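Local coordinates for protein 3'-5' exonuclease crn-4 (Caenorhabditis elegans, PDB 5DK5) that degrades RNA and DNA from the 3' end as a metal-dependent DEDDh exonuclease and takes part in apoptotic DNA degradation, at residues B[19-24]-B[200-205]; B[185-190]-B[194-199]. One frame throughout, in Å; residues are numbered along the deposited sequence.

Contact 1: residues B[19-24]-B[200-205]; sequences DTLLIL and TILQRM
Leu202 of helix 191-207 meets Leu21 and Ile23 of segment 19-24, whose residues from Thr20 on open strand 20-28, and its own side chain carries the whole helix side of the contact. The CA-CB bond is aimed at the strand, yet Leu202 CB stays 5.4 Å from Ile23 CD1, too far for close packing. From there chi1 (172°) sets CG opposite the backbone N, extending the chain away from the helix, and Leu202 CG lies 4.6 Å from Leu21 CD1. At the fork the two methyls part company. Leu202 CD1 is held back at 4.4 Å from Leu21 CD1. Leu202 CD2 advances to 3.9 Å from Leu21 CD1 and 4.0 Å from Ile23 CD1. Those two strand methyls, Leu21 CD1 and Ile23 CD1, are 6.4 Å apart, and the angle they subtend at Leu202 CD2 is near 108°, which describes a methyl wedged between two alternate residues of one strand.

This is helix-on-sheet packing in the RNase H-like fold of the exonuclease domain, with all three residues buried and carbon alone meeting carbon over a summed 113 Å². Strand 20-28 runs between strands 41-50 and 116-120, and the helix lies over the face bearing Leu21 and Ile23, while Leu22 points away from it. Ile23 touches Val47 and Tyr49 on the adjoining strand, and Leu202 also touches Leu151 of helix 151-161.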
ATOM      1  N   ASP B  19     -19.416 -30.417  18.802  1.00 45.62           N
ATOM      2  CA  ASP B  19     -19.567 -29.935  20.172  1.00 47.73           C
ATOM      3  C   ASP B  19     -18.993 -28.527  20.329  1.00 42.30           C
ATOM      4  O   ASP B  19     -19.311 -27.823  21.288  1.00 39.29           O
ATOM      5  CB  ASP B  19     -18.887 -30.891  21.155  1.00 53.36           C
ATOM      6  CG  ASP B  19     -19.784 -32.047  21.559  1.00 61.59           C
ATOM      7  OD1 ASP B  19     -20.619 -32.479  20.735  1.00 63.40           O
ATOM      8  OD2 ASP B  19     -19.657 -32.524  22.708  1.00 65.79           O
ATOM      9  N   THR B  20     -18.149 -28.126  19.381  1.00 41.48           N
ATOM     10  CA  THR B  20     -17.514 -26.812  19.412  1.00 38.82           C
ATOM     11  C   THR B  20     -17.533 -26.157  18.035  1.00 36.61           C
ATOM     12  O   THR B  20     -17.212 -26.790  17.030  1.00 36.14           O
ATOM     13  CB  THR B  20     -16.054 -26.902  19.897  1.00 40.43           C
ATOM     14  OG1 THR B  20     -16.005 -27.573  21.161  1.00 43.15           O
ATOM     15  CG2 THR B  20     -15.441 -25.511  20.041  1.00 40.54           C
ATOM     16  N   LEU B  21     -17.918 -24.884  18.006  1.00 34.82           N
ATOM     17  CA  LEU B  21     -17.879 -24.082  16.788  1.00 32.61           C
ATOM     18  C   LEU B  21     -17.046 -22.824  17.010  1.00 35.40           C
ATOM     19  O   LEU B  21     -17.303 -22.048  17.931  1.00 33.44           O
ATOM     20  CB  LEU B  21     -19.291 -23.706  16.340  1.00 37.75           C
ATOM     21  CG  LEU B  21     -20.203 -24.861  15.918  1.00 34.40           C
ATOM     22  CD1 LEU B  21     -21.597 -24.343  15.617  1.00 35.25           C
ATOM     23  CD2 LEU B  21     -19.632 -25.596  14.712  1.00 33.89           C
ATOM     24  N   LEU B  22     -16.047 -22.631  16.155  1.00 36.25           N
ATOM     25  CA  LEU B  22     -15.157 -21.482  16.250  1.00 37.73           C
ATOM     26  C   LEU B  22     -15.537 -20.437  15.213  1.00 29.07           C
ATOM     27  O   LEU B  22     -15.332 -20.634  14.021  1.00 28.64           O
ATOM     28  CB  LEU B  22     -13.702 -21.910  16.052  1.00 37.98           C
ATOM     29  CG  LEU B  22     -13.174 -22.982  17.008  1.00 38.38           C
ATOM     30  CD1 LEU B  22     -11.732 -23.326  16.669  1.00 38.84           C
ATOM     31  CD2 LEU B  22     -13.292 -22.534  18.460  1.00 29.63           C
ATOM     32  N   ILE B  23     -16.093 -19.322  15.672  1.00 29.25           N
ATOM     33  CA  ILE B  23     -16.461 -18.243  14.769  1.00 28.90           C
ATOM     34  C   ILE B  23     -15.194 -17.496  14.355  1.00 27.75           C
ATOM     35  O   ILE B  23     -14.587 -16.799  15.165  1.00 27.30           O
ATOM     36  CB  ILE B  23     -17.467 -17.273  15.413  1.00 29.61           C
ATOM     37  CG1 ILE B  23     -18.790 -17.984  15.705  1.00 31.25           C
ATOM     38  CG2 ILE B  23     -17.727 -16.076  14.503  1.00 32.89           C
ATOM     39  CD1 ILE B  23     -18.827 -18.717  17.033  1.00 31.65           C
ATOM     40  N   LEU B  24     -14.808 -17.649  13.093  1.00 27.51           N
ATOM     41  CA  LEU B  24     -13.542 -17.124  12.590  1.00 27.63           C
ATOM     42  C   LEU B  24     -13.737 -15.862  11.754  1.00 28.37           C
ATOM     43  O   LEU B  24     -14.733 -15.728  11.043  1.00 26.44           O
ATOM     44  CB  LEU B  24     -12.830 -18.200  11.766  1.00 29.79           C
ATOM     45  CG  LEU B  24     -11.542 -17.806  11.043  1.00 33.85           C
ATOM     46  CD1 LEU B  24     -10.588 -18.988  11.014  1.00 36.99           C
ATOM     47  CD2 LEU B  24     -11.827 -17.333   9.624  1.00 34.98           C
ATOM     48  N   THR B 200     -23.520 -14.393  17.940  1.00 43.50           N
ATOM     49  CA  THR B 200     -24.854 -14.108  18.457  1.00 44.63           C
ATOM     50  C   THR B 200     -25.916 -14.503  17.435  1.00 45.47           C
ATOM     51  O   THR B 200     -26.961 -15.047  17.793  1.00 48.50           O
ATOM     52  CB  THR B 200     -25.011 -12.621  18.815  1.00 42.47           C
ATOM     53  OG1 THR B 200     -23.972 -12.236  19.722  1.00 41.01           O
ATOM     54  CG2 THR B 200     -26.364 -12.357  19.461  1.00 39.09           C
ATOM     55  N   ILE B 201     -25.641 -14.226  16.166  1.00 38.33           N
ATOM     56  CA  ILE B 201     -26.522 -14.647  15.083  1.00 37.59           C
ATOM     57  C   ILE B 201     -26.618 -16.168  15.065  1.00 37.88           C
ATOM     58  O   ILE B 201     -27.712 -16.728  15.003  1.00 39.16           O
ATOM     59  CB  ILE B 201     -26.023 -14.138  13.715  1.00 39.35           C
ATOM     60  CG1 ILE B 201     -26.168 -12.618  13.629  1.00 41.63           C
ATOM     61  CG2 ILE B 201     -26.806 -14.781  12.568  1.00 39.35           C
ATOM     62  CD1 ILE B 201     -25.328 -11.985  12.539  1.00 41.21           C
ATOM     63  N   LEU B 202     -25.462 -16.823  15.119  1.00 36.75           N
ATOM     64  CA  LEU B 202     -25.393 -18.280  15.131  1.00 36.95           C
ATOM     65  C   LEU B 202     -26.236 -18.856  16.262  1.00 48.00           C
ATOM     66  O   LEU B 202     -26.984 -19.811  16.066  1.00 45.39           O
ATOM     67  CB  LEU B 202     -23.938 -18.740  15.271  1.00 40.33           C
ATOM     68  CG  LEU B 202     -23.695 -20.235  15.494  1.00 42.33           C
ATOM     69  CD1 LEU B 202     -24.176 -21.049  14.307  1.00 44.20           C
ATOM     70  CD2 LEU B 202     -22.223 -20.492  15.758  1.00 42.03           C
ATOM     71  N   GLN B 203     -26.113 -18.260  17.444  1.00 49.88           N
ATOM     72  CA  GLN B 203     -26.854 -18.706  18.617  1.00 48.69           C
ATOM     73  C   GLN B 203     -28.355 -18.544  18.412  1.00 48.46           C
ATOM     74  O   GLN B 203     -29.124 -19.486  18.595  1.00 48.74           O
ATOM     75  CB  GLN B 203     -26.407 -17.923  19.854  1.00 47.48           C
ATOM     76  CG  GLN B 203     -27.043 -18.384  21.156  1.00 46.65           C
ATOM     77  CD  GLN B 203     -26.510 -17.632  22.358  1.00 45.46           C
ATOM     78  OE1 GLN B 203     -26.428 -16.403  22.351  1.00 44.94           O
ATOM     79  NE2 GLN B 203     -26.135 -18.368  23.399  1.00 46.18           N
ATOM     80  N   ARG B 204     -28.763 -17.337  18.029  1.00 47.72           N
ATOM     81  CA  ARG B 204     -30.173 -17.035  17.807  1.00 48.81           C
ATOM     82  C   ARG B 204     -30.770 -17.937  16.736  1.00 49.58           C
ATOM     83  O   ARG B 204     -31.933 -18.327  16.821  1.00 49.86           O
ATOM     84  CB  ARG B 204     -30.348 -15.565  17.412  1.00 48.87           C
ATOM     85  CG  ARG B 204     -31.770 -15.174  17.012  1.00 51.89           C
ATOM     86  CD  ARG B 204     -32.767 -15.380  18.141  1.00 55.38           C
ATOM     87  NE  ARG B 204     -32.560 -14.436  19.235  1.00 57.37           N
ATOM     88  CZ  ARG B 204     -33.078 -13.212  19.286  1.00 61.36           C
ATOM     89  NH1 ARG B 204     -33.847 -12.757  18.303  1.00 63.55           N
ATOM     90  NH2 ARG B 204     -32.824 -12.433  20.328  1.00 62.54           N
ATOM     91  N   MET B 205     -29.969 -18.265  15.728  1.00 50.20           N
ATOM     92  CA  MET B 205     -30.449 -19.077  14.620  1.00 53.56           C
ATOM     93  C   MET B 205     -30.867 -20.475  15.072  1.00 54.00           C
ATOM     94  O   MET B 205     -31.945 -20.940  14.708  1.00 55.49           O
ATOM     95  CB  MET B 205     -29.383 -19.174  13.526  1.00 53.12           C
ATOM     96  CG  MET B 205     -29.377 -17.978  12.588  1.00 54.73           C
ATOM     97  SD  MET B 205     -28.075 -18.034  11.343  1.00 43.92           S
ATOM     98  CE  MET B 205     -28.537 -19.496  10.416  1.00 87.37           C
TER

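Contact 2: residues B[185-190]-B[194-199]; sequences IGRAHD and DCLNIA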
ATOM      1  N   ILE B 185     -23.621  -5.403  17.356  1.00 49.41           N
ATOM      2  CA  ILE B 185     -22.551  -5.362  18.342  1.00 53.43           C
ATOM      3  C   ILE B 185     -21.387  -4.532  17.805  1.00 52.25           C
ATOM      4  O   ILE B 185     -20.848  -4.822  16.736  1.00 50.45           O
ATOM      5  CB  ILE B 185     -22.067  -6.781  18.701  1.00 56.03           C
ATOM      6  CG1 ILE B 185     -23.209  -7.577  19.341  1.00 58.38           C
ATOM      7  CG2 ILE B 185     -20.877  -6.720  19.646  1.00 56.93           C
ATOM      8  CD1 ILE B 185     -22.906  -9.047  19.557  1.00 58.95           C
ATOM      9  N   GLY B 186     -21.007  -3.500  18.553  1.00 71.25           N
ATOM     10  CA  GLY B 186     -19.939  -2.606  18.143  1.00 70.41           C
ATOM     11  C   GLY B 186     -19.151  -2.052  19.315  1.00 68.51           C
ATOM     12  O   GLY B 186     -19.407  -0.935  19.768  1.00 66.98           O
ATOM     13  N   ARG B 187     -18.194  -2.836  19.809  1.00 69.45           N
ATOM     14  CA  ARG B 187     -17.310  -2.398  20.888  1.00 71.90           C
ATOM     15  C   ARG B 187     -15.941  -2.016  20.334  1.00 72.48           C
ATOM     16  O   ARG B 187     -15.579  -0.840  20.292  1.00 71.03           O
ATOM     17  CB  ARG B 187     -17.148  -3.494  21.948  1.00 74.29           C
ATOM     18  CG  ARG B 187     -18.449  -4.137  22.417  1.00 77.80           C
ATOM     19  CD  ARG B 187     -18.537  -5.618  22.051  1.00 80.21           C
ATOM     20  NE  ARG B 187     -18.885  -6.456  23.197  1.00 82.76           N
ATOM     21  CZ  ARG B 187     -18.009  -6.935  24.077  1.00 82.82           C
ATOM     22  NH1 ARG B 187     -16.716  -6.660  23.960  1.00 81.84           N
ATOM     23  NH2 ARG B 187     -18.428  -7.692  25.082  1.00 83.68           N
ATOM     24  N   ALA B 188     -15.189  -3.026  19.905  1.00 79.05           N
ATOM     25  CA  ALA B 188     -13.825  -2.832  19.428  1.00 79.07           C
ATOM     26  C   ALA B 188     -13.799  -2.242  18.022  1.00 78.90           C
ATOM     27  O   ALA B 188     -12.779  -1.711  17.585  1.00 78.53           O
ATOM     28  CB  ALA B 188     -13.073  -4.154  19.457  1.00 78.84           C
ATOM     29  N   HIS B 189     -14.928  -2.336  17.324  1.00 73.25           N
ATOM     30  CA  HIS B 189     -15.032  -1.880  15.940  1.00 69.35           C
ATOM     31  C   HIS B 189     -13.952  -2.507  15.057  1.00 65.99           C
ATOM     32  O   HIS B 189     -13.308  -1.818  14.263  1.00 65.19           O
ATOM     33  CB  HIS B 189     -14.948  -0.350  15.874  1.00 70.46           C
ATOM     34  CG  HIS B 189     -16.094   0.346  16.536  1.00 76.45           C
ATOM     35  ND1 HIS B 189     -17.393   0.245  16.077  1.00 79.71           N
ATOM     36  CD2 HIS B 189     -16.144   1.161  17.618  1.00 79.54           C
ATOM     37  CE1 HIS B 189     -18.187   0.962  16.849  1.00 82.58           C
ATOM     38  NE2 HIS B 189     -17.457   1.528  17.790  1.00 82.70           N
ATOM     39  N   ASP B 190     -13.760  -3.816  15.200  1.00 62.57           N
ATOM     40  CA  ASP B 190     -12.772  -4.537  14.406  1.00 56.73           C
ATOM     41  C   ASP B 190     -13.216  -5.985  14.162  1.00 51.11           C
ATOM     42  O   ASP B 190     -14.410  -6.287  14.191  1.00 51.05           O
ATOM     43  CB  ASP B 190     -11.403  -4.483  15.099  1.00 59.66           C
ATOM     44  CG  ASP B 190     -11.412  -5.110  16.484  1.00 63.51           C
ATOM     45  OD1 ASP B 190     -12.407  -5.771  16.853  1.00 65.21           O
ATOM     46  OD2 ASP B 190     -10.409  -4.941  17.210  1.00 64.59           O
ATOM     47  N   ASP B 194     -17.048  -8.523  14.564  1.00 35.62           N
ATOM     48  CA  ASP B 194     -17.662  -9.396  13.571  1.00 36.05           C
ATOM     49  C   ASP B 194     -17.873 -10.784  14.162  1.00 33.49           C
ATOM     50  O   ASP B 194     -18.933 -11.382  13.997  1.00 32.23           O
ATOM     51  CB  ASP B 194     -16.798  -9.483  12.310  1.00 39.06           C
ATOM     52  CG  ASP B 194     -16.747  -8.174  11.547  1.00 43.53           C
ATOM     53  OD1 ASP B 194     -17.166  -7.140  12.106  1.00 46.90           O
ATOM     54  OD2 ASP B 194     -16.283  -8.178  10.387  1.00 43.75           O
ATOM     55  N   CYS B 195     -16.855 -11.283  14.857  1.00 33.46           N
ATOM     56  CA  CYS B 195     -16.932 -12.587  15.506  1.00 32.57           C
ATOM     57  C   CYS B 195     -18.101 -12.650  16.483  1.00 34.10           C
ATOM     58  O   CYS B 195     -18.863 -13.616  16.490  1.00 32.54           O
ATOM     59  CB  CYS B 195     -15.626 -12.896  16.239  1.00 30.96           C
ATOM     60  SG  CYS B 195     -14.257 -13.357  15.163  1.00 32.66           S
ATOM     61  N   LEU B 196     -18.237 -11.613  17.303  1.00 38.80           N
ATOM     62  CA  LEU B 196     -19.297 -11.562  18.301  1.00 39.20           C
ATOM     63  C   LEU B 196     -20.673 -11.490  17.646  1.00 39.59           C
ATOM     64  O   LEU B 196     -21.615 -12.137  18.102  1.00 39.84           O
ATOM     65  CB  LEU B 196     -19.091 -10.365  19.231  1.00 39.99           C
ATOM     66  CG  LEU B 196     -17.860 -10.426  20.141  1.00 40.05           C
ATOM     67  CD1 LEU B 196     -17.667  -9.104  20.869  1.00 40.87           C
ATOM     68  CD2 LEU B 196     -17.960 -11.572  21.137  1.00 40.39           C
ATOM     69  N   ASN B 197     -20.788 -10.705  16.581  1.00 33.40           N
ATOM     70  CA  ASN B 197     -22.050 -10.589  15.859  1.00 36.32           C
ATOM     71  C   ASN B 197     -22.448 -11.910  15.212  1.00 35.47           C
ATOM     72  O   ASN B 197     -23.599 -12.333  15.307  1.00 34.75           O
ATOM     73  CB  ASN B 197     -21.964  -9.494  14.792  1.00 40.36           C
ATOM     74  CG  ASN B 197     -22.201  -8.111  15.360  1.00 44.66           C
ATOM     75  OD1 ASN B 197     -23.316  -7.780  15.770  1.00 46.81           O
ATOM     76  ND2 ASN B 197     -21.158  -7.288  15.380  1.00 44.06           N
ATOM     77  N   ILE B 198     -21.491 -12.560  14.560  1.00 36.34           N
ATOM     78  CA  ILE B 198     -21.741 -13.844  13.916  1.00 38.45           C
ATOM     79  C   ILE B 198     -22.117 -14.893  14.958  1.00 39.34           C
ATOM     80  O   ILE B 198     -23.004 -15.717  14.730  1.00 37.97           O
ATOM     81  CB  ILE B 198     -20.513 -14.321  13.114  1.00 35.99           C
ATOM     82  CG1 ILE B 198     -20.272 -13.398  11.918  1.00 36.18           C
ATOM     83  CG2 ILE B 198     -20.706 -15.756  12.619  1.00 35.40           C
ATOM     84  CD1 ILE B 198     -18.926 -13.594  11.239  1.00 34.65           C
ATOM     85  N   ALA B 199     -21.437 -14.856  16.100  1.00 35.54           N
ATOM     86  CA  ALA B 199     -21.696 -15.802  17.179  1.00 39.52           C
ATOM     87  C   ALA B 199     -23.110 -15.639  17.727  1.00 35.15           C
ATOM     88  O   ALA B 199     -23.813 -16.623  17.952  1.00 36.10           O
ATOM     89  CB  ALA B 199     -20.676 -15.625  18.291  1.00 38.21           C
TER
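Asn197 binds both the N and the O of Ile185, fastening the loop before helix 191-207 to that helix in the region where DEDDh exonucleases carry their third motif; the spacing of His189 and Asp194 fits its HxxxxD pattern. Two hydrogen bonds form this clasp. Ile185 N donates to Asn197 OD1 at 2.9 Å, in the carbonyl plane and on a lone pair. Asn197 ND2 returns a bond to Ile185 O at 2.8 Å, again on an in-plane lone pair, with the acceptor 10° out of the amide plane. Gripped at both ends, the amide has its flip state fixed; Asn177 ND2 gives OD1 a second donor.

Capping comes next. Asp190 is the N-cap of the helix, its OD1 making a weak bond to Met192 N. Separately, the first helical turn is closed by a weak main-chain bond from Asp194 N to Asp190 O (3.5 Å). Asp194 itself is a magnesium ligand.

Van der Waals packing gathers at Leu196. Ile185 crosses it at about a right angle, its CG1 beside the backbone N (chi1 -63°), which carries Ile185 CD1 to 4.0 Å from Leu196 CB, the apolar pair of the contact. A different kind of packing comes from Arg187: bent at chi2 and chi3, it brings one guanidinium face over the same leucine, where Leu196 CD1 sits 3.6 Å above the plane, displaced toward the rim.

Helix 191-207 serves both contacts, whose centres are 13 Å apart, and contact 2 is nested within the long loop that contact 1 closes. They meet directly: Ile23 CG2 packs 3.4 Å from Cys195 O and 3.5 Å from Ile198 CG2, and Ile23 CD1 lies 3.8 Å from Ala199 CB. On another side of the helix, Ile185 CD1 reaches within 3.4 Å of Thr200 OG1. The magnesium site lies at the contact 2 end: the Asp194 side chain is about 3 Å from the metal and from those of Asp25 and Glu27, whereas that of Ile23 is about 9 Å from the metal. Asp194 OD2 also hydrogen-bonds the bound inhibitor MES through its N4.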